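Local coordinates for protein alpha,alpha-trehalose-phosphate synthase (UDP-forming) (Burkholderia vietnamiensis, PDB 5TVG) that belongs to glycosyltransferase family 20, enzymes of the two-domain GT-B fold, and holds uridine-5'-diphosphate and a magnesium ion in this crystal, at residues Asp133-Val138 against Asp460-Ala465; Lys253-Leu258 against Leu355-Arg360; Gly264-Met269 against Met361-Tyr366. All blocks are in the same frame, centred on the assembly; numbering follows the deposited sequence.

Contact 1: residues Asp133-Val138 against Asp460-Ala465; sequences DDLIWV and DLRSVA
Where L461 and R462 meet L135, the backbone is drawn in round D460 O, which accepts two N-H groups: V464 N lies 2.8 Å from D460 O, and S463 N lies 3.2 Å from it. L461, on helix 450-461 ahead of S463, faces strand 135-139. Its CG sits 3.8 Å from L135 CB, and its two methyls reach further along the strand, L461 CD2 to 3.9 Å from W137 CB and L461 CD1 to 3.9 Å from I136 O. In return, L135 CD2 rests 3.7 Å from L461 O. With R462 CG anti to the carbonyl carbon (chi1 -75°), the arginine chain runs extended at about a right angle to L135, and R462 CG touches L135 CD1 at 3.7 Å. L461 also leans on L12 of the adjoining strand 12-16, and the W137 ring stacks on F457, so the C-terminal end of the chain is packed onto the N-terminal sheet, as is usual in GT-B enzymes, whose last helix crosses back to the first domain. Across this seam the hold is van der Waals and hydrophobic: leucine branches fill the buried part, while the charged end of R462 remains at the exposed margin.

Contact 2: residues Lys253-Leu258 against Leu355-Arg360; sequences KPVKML and LMAFFR. With MG (magnesium ion), chain O; UDP (uridine-5'-diphosphate), chain I.
In the C-terminal Rossmann-like domain, P254, V255 and L258 of helix 253-262 pack against A357 and F358 of helix 352-361. The two segments run in nearly the same direction, their axes 9.8 Å apart at closest and crossing at -26°. F358 takes part in three of the four side-chain pairs. Its CG is anti to the carbonyl carbon (chi1 -60°), which swings the ring into the gap between the helices. V255 CA meets the ring edge in plane, 3.9 Å from F358 CE1, and V255 CG2 approaches F358 CE1 obliquely at 3.8 Å. P254 CB comes to the edge too, 4.1 Å from F358 CZ, while L258 CD2 lies 4.2 Å from F358 CD1. V255 CG2 is shared, standing 3.8 Å from A357 CB as well. Each helix is followed, after a short link, by one of two neighbouring parallel strands, 266-271 and 364-367, the alternation of helix and strand that builds a Rossmann-like sheet. Y350 meets the F358 ring edge-to-face, and L338 of the second subunit packs on P254, L258 and F358. Elsewhere on helix 352-361, L355 CD1 lies 3.3 Å from N3 of uridine-5'-diphosphate, and R360 O binds the magnesium ion at 2.1 Å.

Contact 3: residues Gly264-Met269 against Met361-Tyr366; sequences GRKLVM and MSQVGY. With MG (magnesium ion), chain O.
Q363 has CG anti to its carbonyl carbon (chi1 -74°) and bends at chi2 (62°), which brings its amide oxygen back to the start of strand 266-271. There Q363 OE1 accepts L267 N at 2.8 Å, the donor lying in the carbonyl plane, and apparently stands in for S362 O, which binds magnesium instead. The amide is further tied by a weak bond from NE2 to M361 O, and water 2 links R265 O to OE1, weakly at the OE1 end. L267 O receives Q363 N at 3.0 Å and, weakly, V364 N. Regular pairing follows: M269 N to V364 O at 3.0 Å, then Y366 N to M269 O at 3.1 Å, with the donor tilted 22° from the carbonyl plane. On one face V268 and V364 lie side by side, pointing the same way, and V268 CG1 touches Y366 CB at 3.7 Å. S362 CB touches two residues of the facing strand, 3.7 Å from L267 CD2 and 3.7 Å from M269 CB. Its hydroxyl is hydrogen-bonded to F359 O and Y381 OH, while S362 O binds magnesium at 2.3 Å, beside R360 O and Q385 OE1. Parallel bridges V268-V364 and M269-G365 join two neighbouring inner strands of the six-stranded parallel sheet, the core of a Rossmann-like GT-B domain.

Contacts 2 and 3 belong to one domain, their centres 11 Å apart, and contact 1 lies on the other side of the chain's centre, about 41 and 44 Å away between centres. Along the chain, 133-138 comes first and 460-465 last; between them the segments of contacts 2 and 3 alternate as 253-258, 264-269, 355-360 and 361-366. Each helix of contact 2 thus runs on to a strand of contact 3, and the layers touch, F358 CB lying 3.6 Å from M269 CE. The magnesium ion spans both, at the junction of helix 352-361 with strand 364-367. Contact 1 returns the chain's end to the sheet of the first domain, so it is packed on the domain that the chain builds first.

Contact 1: residues Asp133-Val138 against Asp460-Ala465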
loop_
_atom_site.group_PDB
_atom_site.type_symbol
_atom_site.label_atom_id
_atom_site.label_comp_id
_atom_site.label_asym_id
_atom_site.label_seq_id
_atom_site.Cartn_x
_atom_site.Cartn_y
_atom_site.Cartn_z
ATOM N N ASP A 133 24.277 38.385 -32.685
ATOM C CA ASP A 133 23.982 37.407 -33.722
ATOM C C ASP A 133 24.020 35.959 -33.225
ATOM O O ASP A 133 23.846 35.044 -34.047
ATOM C CB ASP A 133 24.945 37.556 -34.907
ATOM C CG ASP A 133 26.347 37.084 -34.566
ATOM O OD1 ASP A 133 26.754 37.244 -33.406
ATOM O OD2 ASP A 133 27.033 36.511 -35.408
ATOM N N ASP A 134 24.200 35.725 -31.912
ATOM C CA ASP A 134 24.228 34.348 -31.401
ATOM C C ASP A 134 22.970 33.583 -31.809
ATOM O O ASP A 134 21.873 34.147 -31.866
ATOM C CB ASP A 134 24.344 34.323 -29.865
ATOM C CG ASP A 134 25.744 34.631 -29.345
ATOM O OD1 ASP A 134 26.757 34.393 -30.033
ATOM O OD2 ASP A 134 25.837 35.151 -28.218
ATOM N N LEU A 135 23.142 32.300 -32.112
ATOM C CA LEU A 135 22.025 31.385 -32.339
ATOM C C LEU A 135 21.772 30.598 -31.060
ATOM O O LEU A 135 22.628 29.828 -30.622
ATOM C CB LEU A 135 22.325 30.417 -33.489
ATOM C CG LEU A 135 23.027 31.030 -34.723
ATOM C CD1 LEU A 135 23.572 29.957 -35.660
ATOM C CD2 LEU A 135 22.106 31.962 -35.495
ATOM N N ILE A 136 20.578 30.722 -30.507
ATOM C CA ILE A 136 20.285 30.144 -29.206
ATOM C C ILE A 136 19.388 28.924 -29.418
ATOM O O ILE A 136 18.257 29.047 -29.908
ATOM C CB ILE A 136 19.644 31.178 -28.269
ATOM C CG1 ILE A 136 20.517 32.439 -28.217
ATOM C CG2 ILE A 136 19.420 30.576 -26.883
ATOM C CD1 ILE A 136 19.890 33.602 -27.463
ATOM N N TRP A 137 19.864 27.760 -28.980
ATOM C CA TRP A 137 19.163 26.499 -29.167
ATOM C C TRP A 137 18.806 25.966 -27.783
ATOM O O TRP A 137 19.677 25.452 -27.073
ATOM C CB TRP A 137 20.046 25.514 -29.944
ATOM C CG TRP A 137 19.335 24.218 -30.408
ATOM C CD1 TRP A 137 18.010 23.871 -30.224
ATOM C CD2 TRP A 137 19.926 23.139 -31.136
ATOM N NE1 TRP A 137 17.744 22.645 -30.815
ATOM C CE2 TRP A 137 18.905 22.167 -31.364
ATOM C CE3 TRP A 137 21.220 22.890 -31.612
ATOM C CZ2 TRP A 137 19.143 20.968 -32.047
ATOM C CZ3 TRP A 137 21.459 21.706 -32.289
ATOM C CH2 TRP A 137 20.418 20.737 -32.481
ATOM N N VAL A 138 17.518 26.071 -27.408
ATOM C CA VAL A 138 17.053 25.699 -26.070
ATOM C C VAL A 138 16.447 24.301 -26.151
ATOM O O VAL A 138 15.758 23.973 -27.136
ATOM C CB VAL A 138 16.025 26.716 -25.527
ATOM C CG1 VAL A 138 15.596 26.354 -24.121
ATOM C CG2 VAL A 138 16.588 28.153 -25.544
ATOM N N ASP A 460 18.057 25.934 -39.874
ATOM C CA ASP A 460 16.879 26.738 -39.577
ATOM C C ASP A 460 17.206 27.907 -38.652
ATOM O O ASP A 460 16.664 29.008 -38.816
ATOM C CB ASP A 460 15.801 25.855 -38.964
ATOM C CG ASP A 460 15.108 24.962 -40.003
ATOM O OD1 ASP A 460 15.321 25.173 -41.217
ATOM O OD2 ASP A 460 14.401 24.022 -39.603
ATOM N N LEU A 461 18.121 27.700 -37.702
ATOM C CA LEU A 461 18.508 28.764 -36.781
ATOM C C LEU A 461 19.244 29.891 -37.524
ATOM O O LEU A 461 19.010 31.078 -37.268
ATOM C CB LEU A 461 19.345 28.113 -35.675
ATOM C CG LEU A 461 19.172 28.319 -34.177
ATOM C CD1 LEU A 461 17.746 28.497 -33.756
ATOM C CD2 LEU A 461 19.634 27.004 -33.572
ATOM N N ARG A 462 20.097 29.529 -38.483
ATOM C CA ARG A 462 20.821 30.472 -39.340
ATOM C C ARG A 462 19.945 31.229 -40.327
ATOM O O ARG A 462 20.445 32.161 -40.956
ATOM C CB ARG A 462 21.907 29.753 -40.118
ATOM C CG ARG A 462 23.081 29.411 -39.263
ATOM C CD ARG A 462 24.024 28.490 -39.960
ATOM N NE ARG A 462 25.156 28.171 -39.116
ATOM C CZ ARG A 462 25.914 27.093 -39.260
ATOM N NH1 ARG A 462 25.657 26.227 -40.223
ATOM N NH2 ARG A 462 26.932 26.879 -38.438
ATOM N N SER A 463 18.676 30.868 -40.503
ATOM C CA SER A 463 17.907 31.471 -41.595
ATOM C C SER A 463 16.453 31.799 -41.296
ATOM O O SER A 463 15.902 32.671 -41.969
ATOM C CB SER A 463 17.915 30.518 -42.791
ATOM O OG SER A 463 17.218 29.307 -42.395
ATOM N N VAL A 464 15.802 31.174 -40.327
ATOM C CA VAL A 464 14.360 31.363 -40.190
ATOM C C VAL A 464 14.053 32.782 -39.752
ATOM O O VAL A 464 13.317 33.509 -40.426
ATOM C CB VAL A 464 13.751 30.317 -39.224
ATOM C CG1 VAL A 464 12.305 30.672 -38.861
ATOM C CG2 VAL A 464 13.779 28.944 -39.848
ATOM N N ALA A 465 14.616 33.200 -38.623
ATOM C CA ALA A 465 14.320 34.538 -38.145
ATOM C C ALA A 465 14.600 35.570 -39.235
ATOM O O ALA A 465 13.780 36.464 -39.473
ATOM C CB ALA A 465 15.108 34.835 -36.861
#

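Contact 2: residues Lys253-Leu258 against Leu355-Arg360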
loop_
_atom_site.group_PDB
_atom_site.type_symbol
_atom_site.label_atom_id
_atom_site.label_comp_id
_atom_site.label_asym_id
_atom_site.label_seq_id
_atom_site.Cartn_x
_atom_site.Cartn_y
_atom_site.Cartn_z
ATOM N N LYS A 253 35.195 -7.744 -19.996
ATOM C CA LYS A 253 34.830 -8.723 -18.966
ATOM C C LYS A 253 33.331 -8.844 -18.731
ATOM O O LYS A 253 32.838 -9.983 -18.656
ATOM C CB LYS A 253 35.557 -8.398 -17.651
ATOM N N PRO A 254 32.557 -7.762 -18.587
ATOM C CA PRO A 254 31.105 -7.947 -18.400
ATOM C C PRO A 254 30.455 -8.696 -19.548
ATOM O O PRO A 254 29.507 -9.473 -19.337
ATOM C CB PRO A 254 30.574 -6.506 -18.319
ATOM C CG PRO A 254 31.765 -5.666 -17.943
ATOM C CD PRO A 254 32.935 -6.328 -18.600
ATOM N N VAL A 255 30.966 -8.501 -20.764
ATOM C CA VAL A 255 30.377 -9.152 -21.924
ATOM C C VAL A 255 30.670 -10.640 -21.887
ATOM O O VAL A 255 29.787 -11.473 -22.151
ATOM C CB VAL A 255 30.899 -8.499 -23.221
ATOM C CG1 VAL A 255 30.193 -9.106 -24.438
ATOM C CG2 VAL A 255 30.755 -6.970 -23.165
ATOM N N LYS A 256 31.909 -11.002 -21.544
ATOM C CA LYS A 256 32.249 -12.416 -21.416
ATOM C C LYS A 256 31.465 -13.064 -20.279
ATOM O O LYS A 256 31.028 -14.207 -20.396
ATOM C CB LYS A 256 33.760 -12.583 -21.198
ATOM N N MET A 257 31.276 -12.344 -19.170
ATOM C CA MET A 257 30.505 -12.882 -18.056
ATOM C C MET A 257 29.110 -13.266 -18.518
ATOM O O MET A 257 28.614 -14.355 -18.199
ATOM C CB MET A 257 30.424 -11.863 -16.907
ATOM C CG MET A 257 31.694 -11.709 -16.067
ATOM S SD MET A 257 31.613 -10.306 -14.905
ATOM C CE MET A 257 29.913 -10.429 -14.336
ATOM N N LEU A 258 28.465 -12.374 -19.277
ATOM C CA LEU A 258 27.106 -12.638 -19.742
ATOM C C LEU A 258 27.087 -13.798 -20.728
ATOM O O LEU A 258 26.296 -14.735 -20.574
ATOM C CB LEU A 258 26.499 -11.372 -20.360
ATOM C CG LEU A 258 25.062 -11.561 -20.876
ATOM C CD1 LEU A 258 24.144 -12.109 -19.769
ATOM C CD2 LEU A 258 24.526 -10.246 -21.410
ATOM N N LEU A 355 26.921 -1.490 -23.372
ATOM C CA LEU A 355 25.540 -1.742 -23.759
ATOM C C LEU A 355 25.444 -2.196 -25.218
ATOM O O LEU A 355 24.646 -3.089 -25.550
ATOM C CB LEU A 355 24.694 -0.487 -23.511
ATOM C CG LEU A 355 24.508 -0.025 -22.064
ATOM C CD1 LEU A 355 23.545 1.119 -22.012
ATOM C CD2 LEU A 355 23.986 -1.175 -21.192
ATOM N N MET A 356 26.243 -1.594 -26.103
ATOM C CA MET A 356 26.224 -1.984 -27.519
ATOM C C MET A 356 26.674 -3.428 -27.715
ATOM O O MET A 356 26.098 -4.159 -28.524
ATOM C CB MET A 356 27.084 -1.017 -28.339
ATOM C CG MET A 356 26.745 0.463 -28.052
ATOM S SD MET A 356 24.980 0.818 -28.262
ATOM C CE MET A 356 24.779 2.289 -27.294
ATOM N N ALA A 357 27.713 -3.859 -26.998
ATOM C CA ALA A 357 28.111 -5.257 -27.101
ATOM C C ALA A 357 27.024 -6.205 -26.557
ATOM O O ALA A 357 26.910 -7.333 -27.048
ATOM C CB ALA A 357 29.449 -5.490 -26.395
ATOM N N PHE A 358 26.248 -5.783 -25.539
ATOM C CA PHE A 358 25.122 -6.598 -25.051
ATOM C C PHE A 358 24.029 -6.728 -26.114
ATOM O O PHE A 358 23.508 -7.822 -26.343
ATOM C CB PHE A 358 24.511 -6.002 -23.770
ATOM C CG PHE A 358 25.460 -5.896 -22.609
ATOM C CD1 PHE A 358 26.553 -6.737 -22.492
ATOM C CD2 PHE A 358 25.253 -4.925 -21.629
ATOM C CE1 PHE A 358 27.430 -6.625 -21.419
ATOM C CE2 PHE A 358 26.131 -4.788 -20.554
ATOM C CZ PHE A 358 27.227 -5.647 -20.447
ATOM N N PHE A 359 23.647 -5.604 -26.743
ATOM C CA PHE A 359 22.641 -5.613 -27.807
ATOM C C PHE A 359 23.038 -6.567 -28.929
ATOM O O PHE A 359 22.216 -7.361 -29.403
ATOM C CB PHE A 359 22.453 -4.203 -28.379
ATOM C CG PHE A 359 21.829 -3.224 -27.417
ATOM C CD1 PHE A 359 21.039 -3.669 -26.364
ATOM C CD2 PHE A 359 22.101 -1.848 -27.536
ATOM C CE1 PHE A 359 20.474 -2.773 -25.474
ATOM C CE2 PHE A 359 21.542 -0.944 -26.659
ATOM C CZ PHE A 359 20.719 -1.399 -25.618
ATOM N N ARG A 360 24.297 -6.494 -29.380
ATOM C CA ARG A 360 24.755 -7.368 -30.462
ATOM C C ARG A 360 24.645 -8.847 -30.088
ATOM O O ARG A 360 24.250 -9.677 -30.914
ATOM C CB ARG A 360 26.193 -7.025 -30.805
ATOM C CG ARG A 360 26.777 -7.708 -32.017
ATOM C CD ARG A 360 28.132 -7.029 -32.318
ATOM N NE ARG A 360 28.732 -7.478 -33.565
ATOM C CZ ARG A 360 28.620 -6.839 -34.723
ATOM N NH1 ARG A 360 27.918 -5.705 -34.799
ATOM N NH2 ARG A 360 29.214 -7.336 -35.805
HETATM MG MG MG O . 22.392 -9.845 -31.855
HETATM N N1 UDP I . 21.947 4.766 -21.532
HETATM C C2 UDP I . 23.237 4.479 -21.121
HETATM N N3 UDP I . 23.333 3.712 -19.989
HETATM C C4 UDP I . 22.293 3.213 -19.231
HETATM C C5 UDP I . 20.976 3.558 -19.714
HETATM C C6 UDP I . 20.853 4.320 -20.822
HETATM O O2 UDP I . 24.226 4.854 -21.730
HETATM O O4 UDP I . 22.548 2.540 -18.211
HETATM C "C1'" UDP I . 21.797 5.601 -22.746
HETATM C "C2'" UDP I . 21.307 4.887 -24.007
HETATM O "O2'" UDP I . 22.439 4.413 -24.711
HETATM C "C3'" UDP I . 20.678 6.045 -24.777
HETATM C "C4'" UDP I . 20.077 6.891 -23.663
HETATM O "O4'" UDP I . 20.862 6.621 -22.482
HETATM O "O3'" UDP I . 21.574 6.778 -25.605
HETATM C "C5'" UDP I . 18.657 6.505 -23.361
HETATM O "O5'" UDP I . 17.892 7.417 -24.145
HETATM P PA UDP I . 16.487 7.024 -24.712
HETATM O O1A UDP I . 16.191 8.015 -25.783
HETATM O O2A UDP I . 16.428 5.552 -25.085
HETATM O O3A UDP I . 15.489 7.244 -23.486
HETATM P PB UDP I . 15.626 8.314 -22.322
HETATM O O1B UDP I . 16.199 9.554 -23.015
HETATM O O2B UDP I . 14.188 8.702 -22.016
HETATM O O3B UDP I . 16.397 7.785 -21.163
HETATM O O HOH W 1 21.785 -11.919 -33.219
#

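Contact 3: residues Gly264-Met269 against Met361-Tyr366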
loop_
_atom_site.group_PDB
_atom_site.type_symbol
_atom_site.label_atom_id
_atom_site.label_comp_id
_atom_site.label_asym_id
_atom_site.label_seq_id
_atom_site.Cartn_x
_atom_site.Cartn_y
_atom_site.Cartn_z
ATOM N N GLY A 264 24.611 -20.662 -24.289
ATOM C CA GLY A 264 23.774 -21.141 -25.369
ATOM C C GLY A 264 22.316 -20.743 -25.283
ATOM O O GLY A 264 21.617 -20.803 -26.298
ATOM N N ARG A 265 21.835 -20.333 -24.111
ATOM C CA ARG A 265 20.479 -19.806 -24.016
ATOM C C ARG A 265 20.327 -18.546 -24.859
ATOM O O ARG A 265 21.269 -17.772 -25.027
ATOM C CB ARG A 265 20.134 -19.496 -22.568
ATOM C CG ARG A 265 20.024 -20.742 -21.714
ATOM C CD ARG A 265 20.065 -20.398 -20.247
ATOM N NE ARG A 265 19.860 -21.590 -19.428
ATOM C CZ ARG A 265 20.208 -21.674 -18.149
ATOM N NH1 ARG A 265 20.785 -20.634 -17.552
ATOM N NH2 ARG A 265 19.979 -22.792 -17.471
ATOM N N LYS A 266 19.119 -18.336 -25.376
ATOM C CA LYS A 266 18.824 -17.102 -26.100
ATOM C C LYS A 266 18.677 -15.948 -25.124
ATOM O O LYS A 266 18.331 -16.134 -23.957
ATOM C CB LYS A 266 17.544 -17.255 -26.938
ATOM C CG LYS A 266 17.528 -18.515 -27.812
ATOM C CD LYS A 266 17.388 -18.189 -29.288
ATOM C CE LYS A 266 17.810 -19.363 -30.178
ATOM N NZ LYS A 266 19.302 -19.418 -30.351
ATOM N N LEU A 267 18.954 -14.741 -25.611
ATOM C CA LEU A 267 19.040 -13.560 -24.765
ATOM C C LEU A 267 18.062 -12.513 -25.265
ATOM O O LEU A 267 18.132 -12.094 -26.422
ATOM C CB LEU A 267 20.468 -13.019 -24.755
ATOM C CG LEU A 267 20.666 -11.637 -24.112
ATOM C CD1 LEU A 267 20.289 -11.688 -22.591
ATOM C CD2 LEU A 267 22.058 -11.115 -24.344
ATOM N N VAL A 268 17.149 -12.111 -24.398
ATOM C CA VAL A 268 16.286 -10.964 -24.624
ATOM C C VAL A 268 16.850 -9.838 -23.772
ATOM O O VAL A 268 17.075 -10.015 -22.567
ATOM C CB VAL A 268 14.820 -11.264 -24.256
ATOM C CG1 VAL A 268 13.951 -10.029 -24.495
ATOM C CG2 VAL A 268 14.248 -12.468 -25.050
ATOM N N MET A 269 17.132 -8.710 -24.407
ATOM C CA MET A 269 17.850 -7.603 -23.802
ATOM C C MET A 269 16.977 -6.349 -23.734
ATOM O O MET A 269 16.371 -5.951 -24.736
ATOM C CB MET A 269 19.122 -7.327 -24.614
ATOM C CG MET A 269 20.004 -6.434 -23.899
ATOM S SD MET A 269 20.946 -7.252 -22.625
ATOM C CE MET A 269 21.455 -5.716 -21.883
ATOM N N MET A 361 25.032 -9.194 -28.859
ATOM C CA MET A 361 25.001 -10.588 -28.427
ATOM C C MET A 361 23.582 -11.125 -28.403
ATOM O O MET A 361 23.377 -12.308 -28.666
ATOM C CB MET A 361 25.662 -10.742 -27.044
ATOM C CG MET A 361 25.852 -12.205 -26.570
ATOM S SD MET A 361 26.317 -12.256 -24.797
ATOM C CE MET A 361 27.066 -10.636 -24.700
ATOM N N SER A 362 22.598 -10.271 -28.115
ATOM C CA SER A 362 21.224 -10.704 -27.913
ATOM C C SER A 362 20.543 -11.096 -29.217
ATOM O O SER A 362 20.963 -10.721 -30.320
ATOM C CB SER A 362 20.390 -9.606 -27.267
ATOM O OG SER A 362 20.307 -8.502 -28.147
ATOM N N GLN A 363 19.452 -11.866 -29.064
ATOM C CA GLN A 363 18.576 -12.222 -30.171
ATOM C C GLN A 363 17.394 -11.272 -30.293
ATOM O O GLN A 363 16.843 -11.125 -31.386
ATOM C CB GLN A 363 18.038 -13.666 -29.991
ATOM C CG GLN A 363 19.085 -14.748 -30.279
ATOM C CD GLN A 363 20.321 -14.700 -29.328
ATOM O OE1 GLN A 363 20.201 -14.769 -28.106
ATOM N NE2 GLN A 363 21.492 -14.547 -29.911
ATOM N N VAL A 364 16.998 -10.609 -29.212
ATOM C CA VAL A 364 15.814 -9.754 -29.214
ATOM C C VAL A 364 16.113 -8.471 -28.460
ATOM O O VAL A 364 16.658 -8.504 -27.350
ATOM C CB VAL A 364 14.604 -10.455 -28.554
ATOM C CG1 VAL A 364 13.390 -9.544 -28.558
ATOM C CG2 VAL A 364 14.305 -11.800 -29.226
ATOM N N GLY A 365 15.697 -7.334 -29.041
ATOM C CA GLY A 365 15.628 -6.083 -28.314
ATOM C C GLY A 365 14.185 -5.795 -27.942
ATOM O O GLY A 365 13.310 -5.728 -28.800
ATOM N N TYR A 366 13.967 -5.558 -26.666
ATOM C CA TYR A 366 12.637 -5.563 -26.086
ATOM C C TYR A 366 12.440 -4.156 -25.553
ATOM O O TYR A 366 12.922 -3.818 -24.465
ATOM C CB TYR A 366 12.576 -6.639 -25.016
ATOM C CG TYR A 366 11.222 -7.063 -24.527
ATOM C CD1 TYR A 366 10.028 -6.750 -25.212
ATOM C CD2 TYR A 366 11.133 -7.774 -23.322
ATOM C CE1 TYR A 366 8.790 -7.167 -24.688
ATOM C CE2 TYR A 366 9.943 -8.193 -22.826
ATOM C CZ TYR A 366 8.769 -7.901 -23.479
ATOM O OH TYR A 366 7.599 -8.345 -22.860
HETATM MG MG MG O . 22.392 -9.845 -31.855
HETATM O O HOH W 2 22.895 -15.910 -26.477
HETATM O O HOH W 1 21.785 -11.919 -33.219
#